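Putatuve endo-xylanase (Clostridium stercorarium, PDB 1O8P) probably hydrolyses xylan as an endo-xylanase, with this calcium-bearing family 6 carbohydrate-binding module probably holding it to xylan or cellulose. Local coordinates at residues Q30-D35 and G50-G55; T63-I68 and I131-S136; T75-R80 and V118-S123; A82-T87 and G110-Y115; T88-L93 and L101-V106. One frame throughout, in Å; residues are numbered along the deposited sequence.

Overall arrangement
Interaction 1 comes first along the chain. It joins the loop at 30-35 to strand 52-55 through calcium and is complete before interaction 2 opens. Interaction 2 pairs strands 62-69 and 128-135. It closes a long span that holds the other three contacts. Interaction 3 closes a loop within it by pairing strands 74-82 and 116-125. Interaction 4 closes a shorter one inside that, between two loops. Interaction 5 is innermost and closes the hairpin of strands 87-93 and 100-106. No contact crosses another. Interactions 2 and 5 belong to one sheet of the beta-sandwich and interaction 3 to the other. Y65 links interactions 1 and 2, Y115 links 1 and 4, and L101 links 3 and 5.

Interaction 1: residues Q30-D35 and G50-G55; sequences QAEDYD and GGSAIG. With CA (calcium ion), chain B.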
# COMPACT_ATOMS: atom_id res chain seq x y z
N GLN A 30 -0.06 -0.35 8.27
CA GLN A 30 -0.66 -1.67 8.14
C GLN A 30 -1.72 -1.52 7.08
O GLN A 30 -2.56 -0.64 7.17
CB GLN A 30 -1.21 -2.19 9.50
CG GLN A 30 -0.12 -2.40 10.58
CD GLN A 30 0.98 -3.38 10.13
OE1 GLN A 30 0.72 -4.31 9.34
NE2 GLN A 30 2.21 -3.17 10.60
N ALA A 31 -1.66 -2.36 6.04
CA ALA A 31 -2.53 -2.17 4.89
C ALA A 31 -4.00 -2.41 5.26
O ALA A 31 -4.93 -1.86 4.61
CB ALA A 31 -2.08 -3.08 3.76
N GLU A 32 -4.23 -3.23 6.29
CA GLU A 32 -5.59 -3.41 6.82
C GLU A 32 -6.12 -2.14 7.54
O GLU A 32 -7.29 -2.07 7.86
CB GLU A 32 -5.70 -4.67 7.72
CG GLU A 32 -4.97 -4.60 9.06
CD GLU A 32 -3.50 -4.95 8.95
OE1 GLU A 32 -2.91 -4.82 7.85
OE2 GLU A 32 -2.90 -5.34 9.97
N ASP A 33 -5.27 -1.15 7.79
CA ASP A 33 -5.75 0.07 8.48
C ASP A 33 -6.16 1.16 7.49
O ASP A 33 -5.72 2.30 7.60
CB ASP A 33 -4.69 0.61 9.43
CG ASP A 33 -4.39 -0.32 10.60
OD1 ASP A 33 -5.17 -1.22 10.95
OD2 ASP A 33 -3.35 -0.18 11.27
N TYR A 34 -6.97 0.80 6.50
CA TYR A 34 -7.46 1.75 5.54
C TYR A 34 -8.70 2.49 6.09
O TYR A 34 -9.47 1.93 6.89
CB TYR A 34 -7.77 1.07 4.19
CG TYR A 34 -8.72 -0.10 4.30
CD1 TYR A 34 -10.10 0.10 4.33
CD2 TYR A 34 -8.24 -1.41 4.37
CE1 TYR A 34 -10.97 -0.97 4.42
CE2 TYR A 34 -9.11 -2.50 4.47
CZ TYR A 34 -10.47 -2.28 4.49
OH TYR A 34 -11.34 -3.35 4.59
N ASP A 35 -8.87 3.73 5.66
CA ASP A 35 -9.98 4.56 6.12
C ASP A 35 -11.14 4.40 5.18
O ASP A 35 -12.26 4.66 5.54
CB ASP A 35 -9.54 6.00 6.16
CG ASP A 35 -8.40 6.20 7.12
OD1 ASP A 35 -8.69 6.22 8.33
OD2 ASP A 35 -7.20 6.30 6.78
N GLY A 50 1.01 -14.41 13.29
CA GLY A 50 0.56 -13.13 13.83
C GLY A 50 0.44 -12.02 12.78
O GLY A 50 1.22 -11.97 11.81
N GLY A 51 -0.51 -11.12 12.95
CA GLY A 51 -0.67 -10.03 11.99
C GLY A 51 -1.80 -10.27 11.00
O GLY A 51 -2.55 -11.27 11.09
N SER A 52 -1.96 -9.34 10.07
CA SER A 52 -3.04 -9.41 9.08
C SER A 52 -2.61 -8.80 7.76
O SER A 52 -1.68 -8.02 7.71
CB SER A 52 -4.30 -8.67 9.56
OG SER A 52 -4.77 -9.16 10.80
N ALA A 53 -3.32 -9.15 6.69
CA ALA A 53 -3.03 -8.59 5.40
C ALA A 53 -4.34 -8.40 4.67
O ALA A 53 -5.32 -9.08 4.93
CB ALA A 53 -2.09 -9.50 4.61
N ILE A 54 -4.41 -7.41 3.81
CA ILE A 54 -5.56 -7.35 2.92
C ILE A 54 -5.37 -8.36 1.76
O ILE A 54 -4.24 -8.63 1.34
CB ILE A 54 -5.83 -5.90 2.48
CG1 ILE A 54 -4.59 -5.31 1.75
CG2 ILE A 54 -6.24 -5.05 3.74
CD1 ILE A 54 -4.75 -3.90 1.19
N GLY A 55 -6.49 -8.88 1.25
CA GLY A 55 -6.54 -9.84 0.15
C GLY A 55 -7.93 -9.84 -0.50
O GLY A 55 -8.73 -8.94 -0.20
CA CA B . -0.65 -5.99 8.29
O HOH W 1 -0.71 -6.80 10.60
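E32 and S52 meet around a calcium ion, the metal site of this family 6 carbohydrate-binding module. S52 begins strand 52-55. S52 O binds the calcium at 2.4 Å, and S52 N donates to a water that is itself on the metal. E32 comes from the other side of the contact with both carboxylate oxygens. OE1 of E32 lies 2.6 Å from the calcium, and OE2 of E32 lies 2.9 Å from it. The E32 chain bends at chi2 (-83°), which brings the carboxylate round to the ion. E32 OE1 and S52 O come close because they share the metal, whose charge probably offsets their repulsion. Q30 OE1 adds a bond of 2.4 Å to the calcium, and D142 completes the protein ligands. Q30 to D33 form a type I turn, so Q30 and E32 reach one ion from one short loop. A53 points away from the 30-35 loop, and its side chain touches L47 and Y115. I54 turns back and fills the apolar side of the contact. Its CD1 lies 3.8 Å from A31 CB. Its CG2 packs 3.5 Å from E32 CA, and the same methyl meets CE2 at the edge of the Y34 ring, 3.9 Å away.

Interaction 2: residues T63-I68 and I131-S136; sequences TTYKNI and IVLVFS
T63 and Y65 pair with L133 and I131 in an antiparallel ladder. Each is a hydrogen-bonded pair, so four backbone bonds join the strands. The Y65 N to I131 O bond is 2.7 Å long. T64 and V132 form the non-hydrogen-bonded pair between them. There T64 OG1 lies 3.6 Å from V132 CG2.

The side chains of T63, Y65, I131 and L133 share the other face. The side chains of Y65 and L133 cross at about a right angle, with CE1 of Y65 3.8 Å from CD1 of L133. T63 OG1 sits at the edge of the F135 ring, 3.6 Å from its CE2. The chi1 of T63 (33°) is away from a staggered value and puts OG1 between the backbone N and the carbonyl carbon. From there T63 OG1 donates to Y65 OH at 3.1 Å. Beyond the ladder, I68 CG1 meets I131 CG1 at 4.1 Å.

A second shell fixes the tyrosine. Its hydroxyl also bonds to A31 O, which ties the ladder to the loop of the calcium site. F144 meets the Y65 ring edge-to-face. In the beta-sandwich, strand 62-69 has strands 23-24 and 36-38 as further partners. Strand 128-135 continues the sheet to strand 87-93. The face bearing I131 and L133 packs against F144 of strand 140-147, in the opposing sheet.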
# COMPACT_ATOMS: atom_id res chain seq x y z
N THR A 63 -7.38 1.08 -1.83
CA THR A 63 -7.49 1.38 -0.41
C THR A 63 -6.92 2.76 -0.20
O THR A 63 -5.97 3.16 -0.86
CB THR A 63 -6.80 0.33 0.49
OG1 THR A 63 -5.66 -0.19 -0.17
CG2 THR A 63 -7.65 -0.90 0.66
N THR A 64 -7.54 3.48 0.73
CA THR A 64 -7.18 4.84 1.00
C THR A 64 -6.76 4.94 2.44
O THR A 64 -7.45 4.42 3.32
CB THR A 64 -8.38 5.74 0.74
OG1 THR A 64 -8.70 5.73 -0.65
CG2 THR A 64 -8.08 7.25 1.10
N TYR A 65 -5.66 5.66 2.66
CA TYR A 65 -5.03 5.87 3.96
C TYR A 65 -4.84 7.36 4.12
O TYR A 65 -3.95 7.97 3.53
CB TYR A 65 -3.66 5.14 4.02
CG TYR A 65 -3.81 3.69 3.66
CD1 TYR A 65 -3.87 3.28 2.32
CD2 TYR A 65 -3.92 2.72 4.66
CE1 TYR A 65 -4.02 1.96 1.99
CE2 TYR A 65 -4.07 1.39 4.33
CZ TYR A 65 -4.12 1.01 2.99
OH TYR A 65 -4.31 -0.30 2.65
N LYS A 66 -5.70 7.93 4.96
CA LYS A 66 -5.76 9.37 5.16
C LYS A 66 -4.71 9.84 6.13
O LYS A 66 -4.26 9.09 6.96
CB LYS A 66 -7.16 9.75 5.65
CG LYS A 66 -8.24 9.64 4.59
CD LYS A 66 -9.57 10.15 5.13
CE LYS A 66 -10.02 11.44 4.41
NZ LYS A 66 -9.18 12.69 4.72
N ASN A 67 -4.30 11.10 6.01
CA ASN A 67 -3.47 11.72 7.04
C ASN A 67 -2.12 11.03 7.24
O ASN A 67 -1.69 10.82 8.37
CB ASN A 67 -4.25 11.86 8.38
CG ASN A 67 -5.57 12.63 8.19
OD1 ASN A 67 -6.67 12.16 8.53
ND2 ASN A 67 -5.45 13.80 7.61
N ILE A 68 -1.43 10.71 6.15
CA ILE A 68 -0.03 10.26 6.29
C ILE A 68 0.92 11.47 6.34
O ILE A 68 0.89 12.35 5.47
CB ILE A 68 0.36 9.27 5.17
CG1 ILE A 68 -0.67 8.14 5.01
CG2 ILE A 68 1.78 8.76 5.33
CD1 ILE A 68 -1.16 7.49 6.32
N ILE A 131 -3.19 8.93 1.04
CA ILE A 131 -2.56 7.97 0.12
C ILE A 131 -3.55 6.90 -0.33
O ILE A 131 -4.27 6.30 0.47
CB ILE A 131 -1.28 7.29 0.73
CG1 ILE A 131 -0.17 8.32 0.93
CG2 ILE A 131 -0.70 6.19 -0.25
CD1 ILE A 131 0.44 8.88 -0.42
N VAL A 132 -3.54 6.67 -1.63
CA VAL A 132 -4.36 5.64 -2.25
C VAL A 132 -3.51 4.58 -2.94
O VAL A 132 -2.65 4.90 -3.73
CB VAL A 132 -5.38 6.29 -3.25
CG1 VAL A 132 -6.34 5.25 -3.81
CG2 VAL A 132 -6.12 7.44 -2.53
N LEU A 133 -3.75 3.30 -2.62
CA LEU A 133 -3.16 2.16 -3.36
C LEU A 133 -4.22 1.62 -4.35
O LEU A 133 -5.33 1.30 -3.95
CB LEU A 133 -2.75 1.05 -2.37
CG LEU A 133 -1.83 1.49 -1.22
CD1 LEU A 133 -1.52 0.27 -0.31
CD2 LEU A 133 -0.51 2.12 -1.80
N VAL A 134 -3.87 1.56 -5.64
CA VAL A 134 -4.76 1.10 -6.67
C VAL A 134 -4.14 -0.15 -7.24
O VAL A 134 -2.98 -0.16 -7.62
CB VAL A 134 -5.03 2.20 -7.77
CG1 VAL A 134 -6.06 1.69 -8.80
CG2 VAL A 134 -5.49 3.54 -7.11
N PHE A 135 -4.93 -1.23 -7.26
CA PHE A 135 -4.47 -2.56 -7.60
C PHE A 135 -4.92 -3.01 -9.01
O PHE A 135 -6.05 -2.75 -9.40
CB PHE A 135 -5.03 -3.53 -6.57
CG PHE A 135 -4.59 -3.22 -5.16
CD1 PHE A 135 -3.31 -3.53 -4.74
CD2 PHE A 135 -5.47 -2.62 -4.29
CE1 PHE A 135 -2.90 -3.25 -3.43
CE2 PHE A 135 -5.09 -2.33 -2.98
CZ PHE A 135 -3.80 -2.65 -2.56
N SER A 136 -4.03 -3.69 -9.75
CA SER A 136 -4.31 -4.12 -11.13
C SER A 136 -4.57 -5.62 -11.23
O SER A 136 -4.81 -6.20 -12.29
CB SER A 136 -3.21 -3.66 -12.10
OG SER A 136 -2.03 -4.40 -11.91

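Interaction 3: residues T75-R80 and V118-S123; sequences TSVTAR and VSATIS
T78 and S119 join their hydroxyls across a non-hydrogen-bonded pair of two antiparallel strands. T78 CB lies 3.6 Å from S119 OG. One branch further, T78 OG1 makes a hydrogen bond of 2.7 Å to S119 OG. Either oxygen may be the donor. The other branch, T78 CG2, touches the same S119 OG and comes 4.0 Å from V118 O. Both hydroxyls sit beside their own backbone N (chi1 -63° in T78 and -55° in S119), which turns them to meet on one face of the sheet.

The strands belong to the four-stranded antiparallel sheet of the beta-sandwich, where 116-125 is an outermost strand. A79 with V118 and V77 with A120 are the hydrogen-bonded pairs on either side of T78 and S119. At the far end the ladder is less regular. T75 and S76 both face S147 of strand 140-147, a classic beta bulge. I122 N still bonds to T75 O at 3.0 Å, but it approaches from well above the carbonyl plane.

The opposite face of the sheet carries V77, A79, V118 and A120 and is apolar. I122 packs beside V77, with I122 CG2 3.8 Å from V77 CG1, and these side chains cross at about a right angle. I122 CG1 lies 3.6 Å from S76 N. I104 of strand 100-106 packs on V77, A79 and V118, while F146 touches V77 and I122.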
# COMPACT_ATOMS: atom_id res chain seq x y z
N THR A 75 11.01 9.59 -0.88
CA THR A 75 11.33 9.39 -2.30
C THR A 75 11.22 7.91 -2.66
O THR A 75 11.49 7.53 -3.79
CB THR A 75 12.78 9.86 -2.60
OG1 THR A 75 13.63 9.37 -1.56
CG2 THR A 75 12.93 11.37 -2.46
N SER A 76 10.83 7.07 -1.72
CA SER A 76 10.68 5.66 -2.04
C SER A 76 9.60 4.99 -1.19
O SER A 76 9.27 5.49 -0.11
CB SER A 76 12.07 4.97 -1.98
OG SER A 76 12.10 3.83 -1.19
N VAL A 77 9.03 3.90 -1.69
CA VAL A 77 7.99 3.14 -0.99
C VAL A 77 8.37 1.67 -1.05
O VAL A 77 8.97 1.24 -2.04
CB VAL A 77 6.58 3.33 -1.58
CG1 VAL A 77 6.49 2.90 -3.09
CG2 VAL A 77 5.53 2.57 -0.73
N THR A 78 8.03 0.96 0.03
CA THR A 78 8.22 -0.47 0.17
C THR A 78 6.93 -1.12 0.65
O THR A 78 6.34 -0.66 1.61
CB THR A 78 9.34 -0.77 1.20
OG1 THR A 78 10.58 -0.23 0.71
CG2 THR A 78 9.62 -2.28 1.31
N ALA A 79 6.49 -2.19 -0.01
CA ALA A 79 5.32 -2.95 0.47
C ALA A 79 5.70 -4.42 0.74
O ALA A 79 6.55 -4.99 0.04
CB ALA A 79 4.13 -2.83 -0.54
N ARG A 80 5.10 -5.03 1.77
CA ARG A 80 5.30 -6.45 2.07
C ARG A 80 4.11 -7.13 1.47
O ARG A 80 2.97 -6.87 1.90
CB ARG A 80 5.35 -6.74 3.57
CG ARG A 80 5.79 -8.17 3.89
CD ARG A 80 6.06 -8.48 5.37
NE ARG A 80 6.40 -9.89 5.65
CZ ARG A 80 5.55 -10.84 6.16
NH1 ARG A 80 4.26 -10.59 6.41
NH2 ARG A 80 5.99 -12.09 6.40
N VAL A 118 8.81 -5.39 -1.54
CA VAL A 118 9.00 -4.89 -2.88
C VAL A 118 8.98 -3.35 -2.87
O VAL A 118 8.05 -2.75 -2.33
CB VAL A 118 7.96 -5.49 -3.91
CG1 VAL A 118 8.25 -5.01 -5.35
CG2 VAL A 118 7.97 -7.05 -3.88
N SER A 119 9.99 -2.72 -3.45
CA SER A 119 10.13 -1.25 -3.42
C SER A 119 9.98 -0.57 -4.78
O SER A 119 10.11 -1.21 -5.83
CB SER A 119 11.47 -0.82 -2.79
OG SER A 119 11.66 -1.38 -1.50
N ALA A 120 9.75 0.74 -4.76
CA ALA A 120 9.69 1.57 -5.96
C ALA A 120 10.06 2.98 -5.51
O ALA A 120 9.85 3.34 -4.34
CB ALA A 120 8.27 1.55 -6.57
N THR A 121 10.59 3.78 -6.43
CA THR A 121 10.75 5.21 -6.17
C THR A 121 9.37 5.91 -6.36
O THR A 121 8.50 5.42 -7.07
CB THR A 121 11.79 5.86 -7.08
OG1 THR A 121 11.24 5.91 -8.41
CG2 THR A 121 13.06 4.98 -7.24
N ILE A 122 9.23 7.07 -5.73
CA ILE A 122 8.06 7.91 -5.86
C ILE A 122 8.55 9.34 -6.04
O ILE A 122 9.64 9.67 -5.57
CB ILE A 122 7.07 7.76 -4.61
CG1 ILE A 122 7.71 8.03 -3.24
CG2 ILE A 122 6.43 6.38 -4.58
CD1 ILE A 122 6.73 8.66 -2.19
N SER A 123 7.78 10.17 -6.78
CA SER A 123 7.96 11.62 -6.76
C SER A 123 8.07 12.05 -5.31
O SER A 123 7.29 11.57 -4.46
CB SER A 123 6.74 12.35 -7.32
OG SER A 123 6.43 11.91 -8.61

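Interaction 4: residues A82-T87 and G110-Y115; sequences ATQNAT and GSFDTY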
# COMPACT_ATOMS: atom_id res chain seq x y z
N ALA A 82 2.32 -10.56 -1.08
CA ALA A 82 2.38 -11.94 -1.61
C ALA A 82 1.46 -12.00 -2.80
O ALA A 82 0.36 -11.43 -2.75
CB ALA A 82 1.89 -12.94 -0.57
N THR A 83 1.87 -12.72 -3.85
CA THR A 83 0.98 -12.99 -4.97
C THR A 83 1.44 -14.19 -5.78
O THR A 83 2.58 -14.66 -5.65
CB THR A 83 0.79 -11.72 -5.87
OG1 THR A 83 -0.22 -11.97 -6.85
CG2 THR A 83 2.06 -11.35 -6.66
N GLN A 84 0.53 -14.72 -6.60
CA GLN A 84 0.88 -15.79 -7.53
C GLN A 84 1.13 -15.33 -8.98
O GLN A 84 1.61 -16.10 -9.78
CB GLN A 84 -0.24 -16.81 -7.55
CG GLN A 84 -0.23 -17.70 -6.35
CD GLN A 84 -1.24 -18.80 -6.51
OE1 GLN A 84 -1.50 -19.24 -7.63
NE2 GLN A 84 -1.78 -19.27 -5.41
N ASN A 85 0.76 -14.09 -9.32
CA ASN A 85 0.96 -13.55 -10.66
C ASN A 85 1.40 -12.08 -10.59
O ASN A 85 0.96 -11.35 -9.70
CB ASN A 85 -0.31 -13.66 -11.49
CG ASN A 85 -0.74 -15.12 -11.72
OD1 ASN A 85 -1.48 -15.69 -10.92
ND2 ASN A 85 -0.26 -15.72 -12.81
N ALA A 86 2.25 -11.68 -11.55
CA ALA A 86 2.78 -10.32 -11.66
C ALA A 86 1.66 -9.29 -11.70
O ALA A 86 0.69 -9.41 -12.45
CB ALA A 86 3.68 -10.18 -12.88
N THR A 87 1.83 -8.23 -10.91
CA THR A 87 0.81 -7.23 -10.79
C THR A 87 1.45 -5.93 -10.32
O THR A 87 2.67 -5.88 -10.10
CB THR A 87 -0.35 -7.75 -9.89
OG1 THR A 87 -1.42 -6.82 -9.91
CG2 THR A 87 0.05 -7.83 -8.43
N GLY A 110 5.24 -16.81 -5.55
CA GLY A 110 5.02 -18.24 -5.52
C GLY A 110 3.79 -18.68 -4.73
O GLY A 110 3.31 -19.81 -4.90
N SER A 111 3.28 -17.81 -3.86
CA SER A 111 2.09 -18.12 -3.07
C SER A 111 1.50 -16.89 -2.37
O SER A 111 2.22 -15.96 -2.01
CB SER A 111 2.40 -19.26 -2.11
OG SER A 111 2.10 -18.95 -0.78
N PHE A 112 0.18 -16.87 -2.18
CA PHE A 112 -0.44 -15.80 -1.41
C PHE A 112 -0.05 -15.75 0.07
O PHE A 112 -0.52 -14.88 0.78
CB PHE A 112 -1.95 -15.80 -1.57
CG PHE A 112 -2.40 -15.27 -2.89
CD1 PHE A 112 -2.33 -13.91 -3.16
CD2 PHE A 112 -2.88 -16.14 -3.87
CE1 PHE A 112 -2.74 -13.41 -4.39
CE2 PHE A 112 -3.28 -15.64 -5.14
CZ PHE A 112 -3.22 -14.29 -5.39
N ASP A 113 0.80 -16.67 0.51
CA ASP A 113 1.31 -16.63 1.89
C ASP A 113 2.85 -16.70 1.94
O ASP A 113 3.45 -17.08 2.93
CB ASP A 113 0.64 -17.68 2.80
CG ASP A 113 0.89 -17.40 4.31
OD1 ASP A 113 0.98 -16.21 4.71
OD2 ASP A 113 1.02 -18.32 5.16
N THR A 114 3.47 -16.30 0.84
CA THR A 114 4.91 -16.05 0.83
C THR A 114 5.08 -14.57 0.57
O THR A 114 4.87 -14.12 -0.55
CB THR A 114 5.55 -16.90 -0.33
OG1 THR A 114 5.14 -18.27 -0.18
CG2 THR A 114 7.10 -16.91 -0.24
N TYR A 115 5.42 -13.83 1.62
CA TYR A 115 5.57 -12.37 1.54
C TYR A 115 7.00 -11.97 1.26
O TYR A 115 7.95 -12.56 1.77
CB TYR A 115 5.05 -11.68 2.81
CG TYR A 115 3.53 -11.76 2.90
CD1 TYR A 115 2.91 -12.92 3.36
CD2 TYR A 115 2.71 -10.70 2.46
CE1 TYR A 115 1.52 -13.01 3.41
CE2 TYR A 115 1.32 -10.80 2.52
CZ TYR A 115 0.74 -11.94 2.99
OH TYR A 115 -0.64 -12.05 3.08
O HOH W 2 -1.39 -18.97 -2.93
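The backbones of A82-Q84 and G110-Y115 run close together without a regular ladder, and one weak bond joins them, from G110 N to T83 O at 3.4 Å. S111 to T114 form a type I turn. S111 OG accepts from D113 N inside it, an ST turn. A82 CB packs against this turn, 3.2 Å from T114 O, and also touches the carbonyl oxygens of S111 and F112. On another side it stands over the Y115 ring, a CH-pi contact. A82 CB is 3.7 Å from the centroid of that ring and only 6° off its normal.

The chi1 of F112 (-75°) keeps CG beside its own backbone N and sets the ring over the other loop. One face of the ring lies over T83 C and Q84 N, with Q84 N 4.0 Å above the plane and toward the rim. T83 OG1 lies 3.8 Å from F112 CE1 and bonds to P138 O. The extended Q84 chain crosses F112 at about a right angle, its amide tilted 43° to the ring and Q84 NE2 3.7 Å from F112 CD2.

The contact joins two loops at one end of the sandwich, with the Y115 side chain about 8 Å from the calcium. Direct contact between the two segments is mostly packing. Polar links run through T109 OG1, bonded to T83 N and T114 O, and through a water that accepts from Q84 NE2 and F112 N.

Interaction 5: residues T88-L93 and L101-V106; sequences TIQVRL and LGTIYV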
# COMPACT_ATOMS: atom_id res chain seq x y z
N THR A 88 0.66 -4.87 -10.23
CA THR A 88 1.20 -3.57 -9.86
C THR A 88 0.30 -2.97 -8.80
O THR A 88 -0.94 -3.25 -8.74
CB THR A 88 1.23 -2.60 -11.07
OG1 THR A 88 -0.12 -2.43 -11.55
CG2 THR A 88 2.02 -3.13 -12.26
N ILE A 89 0.92 -2.13 -7.98
CA ILE A 89 0.19 -1.29 -7.03
C ILE A 89 0.57 0.13 -7.35
O ILE A 89 1.73 0.51 -7.27
CB ILE A 89 0.59 -1.66 -5.57
CG1 ILE A 89 0.47 -3.18 -5.34
CG2 ILE A 89 -0.18 -0.77 -4.54
CD1 ILE A 89 1.07 -3.71 -4.03
N GLN A 90 -0.40 0.94 -7.73
CA GLN A 90 -0.17 2.34 -7.90
C GLN A 90 -0.29 3.03 -6.56
O GLN A 90 -1.13 2.67 -5.74
CB GLN A 90 -1.20 2.91 -8.87
CG GLN A 90 -0.87 2.55 -10.33
CD GLN A 90 -1.85 3.17 -11.31
OE1 GLN A 90 -2.94 3.58 -10.93
NE2 GLN A 90 -1.45 3.27 -12.57
N VAL A 91 0.56 4.04 -6.37
CA VAL A 91 0.57 4.87 -5.18
C VAL A 91 0.19 6.29 -5.61
O VAL A 91 0.92 6.92 -6.37
CB VAL A 91 1.95 4.83 -4.42
CG1 VAL A 91 1.84 5.60 -3.11
CG2 VAL A 91 2.39 3.37 -4.15
N ARG A 92 -0.97 6.75 -5.16
CA ARG A 92 -1.57 8.00 -5.65
C ARG A 92 -1.95 8.93 -4.51
O ARG A 92 -2.11 8.50 -3.36
CB ARG A 92 -2.84 7.72 -6.44
CG ARG A 92 -2.69 6.85 -7.64
CD ARG A 92 -3.78 7.12 -8.57
NE ARG A 92 -3.60 6.55 -9.87
CZ ARG A 92 -3.52 7.25 -10.99
NH1 ARG A 92 -3.58 8.57 -10.97
NH2 ARG A 92 -3.36 6.62 -12.12
N LEU A 93 -2.11 10.22 -4.83
CA LEU A 93 -2.60 11.20 -3.87
C LEU A 93 -4.13 11.37 -3.91
O LEU A 93 -4.72 11.49 -4.99
CB LEU A 93 -1.97 12.55 -4.14
CG LEU A 93 -0.47 12.69 -3.91
CD1 LEU A 93 -0.08 14.12 -4.23
CD2 LEU A 93 -0.07 12.27 -2.47
N LEU A 101 2.17 8.87 -7.83
CA LEU A 101 3.50 9.10 -7.24
C LEU A 101 4.49 8.07 -7.72
O LEU A 101 5.68 8.33 -7.82
CB LEU A 101 3.46 9.02 -5.71
CG LEU A 101 2.46 9.96 -5.04
CD1 LEU A 101 2.52 9.77 -3.51
CD2 LEU A 101 2.81 11.37 -5.46
N GLY A 102 3.98 6.86 -7.96
CA GLY A 102 4.85 5.78 -8.37
C GLY A 102 4.05 4.50 -8.50
O GLY A 102 2.89 4.43 -8.06
N THR A 103 4.71 3.48 -9.05
CA THR A 103 4.11 2.18 -9.22
C THR A 103 5.04 1.11 -8.69
O THR A 103 6.20 1.02 -9.12
CB THR A 103 3.81 1.94 -10.74
OG1 THR A 103 2.95 2.97 -11.20
CG2 THR A 103 2.98 0.69 -10.96
N ILE A 104 4.51 0.26 -7.82
CA ILE A 104 5.23 -0.93 -7.35
C ILE A 104 4.91 -2.09 -8.31
O ILE A 104 3.76 -2.45 -8.46
CB ILE A 104 4.79 -1.32 -5.89
CG1 ILE A 104 4.81 -0.09 -4.96
CG2 ILE A 104 5.70 -2.42 -5.36
CD1 ILE A 104 4.49 -0.43 -3.48
N TYR A 105 5.94 -2.70 -8.90
CA TYR A 105 5.79 -3.81 -9.83
C TYR A 105 6.02 -5.06 -9.04
O TYR A 105 7.13 -5.37 -8.66
CB TYR A 105 6.80 -3.69 -11.01
CG TYR A 105 6.40 -2.55 -11.91
CD1 TYR A 105 5.42 -2.72 -12.91
CD2 TYR A 105 6.93 -1.28 -11.73
CE1 TYR A 105 4.99 -1.65 -13.68
CE2 TYR A 105 6.52 -0.21 -12.50
CZ TYR A 105 5.55 -0.40 -13.46
OH TYR A 105 5.14 0.66 -14.22
N VAL A 106 4.94 -5.78 -8.75
CA VAL A 106 5.05 -6.94 -7.90
C VAL A 106 5.11 -8.20 -8.79
O VAL A 106 4.14 -8.50 -9.51
CB VAL A 106 3.89 -7.03 -6.90
CG1 VAL A 106 4.16 -8.17 -5.92
CG2 VAL A 106 3.67 -5.69 -6.17
O HOH W 3 1.26 2.43 -13.34
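I89 and V106 meet in the apolar centre of a beta hairpin, formed by strands 87-93 and 100-106. I89 CD1 lies 3.9 Å from V106 CG2. I89 also faces I104 in a hydrogen-bonded pair, with V91 beside it on the same face. This face turns to the interior of the sandwich. V77 and A79 of the opposing sheet cover I104, and V81 covers I89 and V106. Near the hairpin's closed end L93 and L101 cross at about a right angle, with L93 CD2 3.7 Å from L101 CD1.

L101 and G102 both face V91, a classic beta bulge. V91 O takes a bond of 2.7 Å from L101 N and a weak one from G102 N. G102 O in turn accepts from V91 N.

The other face carries T88, Q90, T103 and Y105. T88 and Y105 lie side by side, and T88 CG2 is 3.5 Å from Y105 CD1. The chi1 of T88 (60°) puts CG2 beside the backbone N, toward Y105. T103 CG2 lies over one face of the Y105 ring, toward its rim. T88 OG1 bonds to S136 OG, just after strand 128-135, the neighbouring strand in the sheet.

The polar edge lies at Q90. R92 grips Q90 OE1 side-on, with R92 NE at 3.2 Å and R92 NH2 at 3.3 Å. The oxygen lies in the guanidinium plane, but both nitrogens stand above one face of the amide. R92 NH1 bonds to G98 O. A water accepts from Q90 NE2 at 2.9 Å and hydrogen-bonds to T103 OG1 at 2.8 Å.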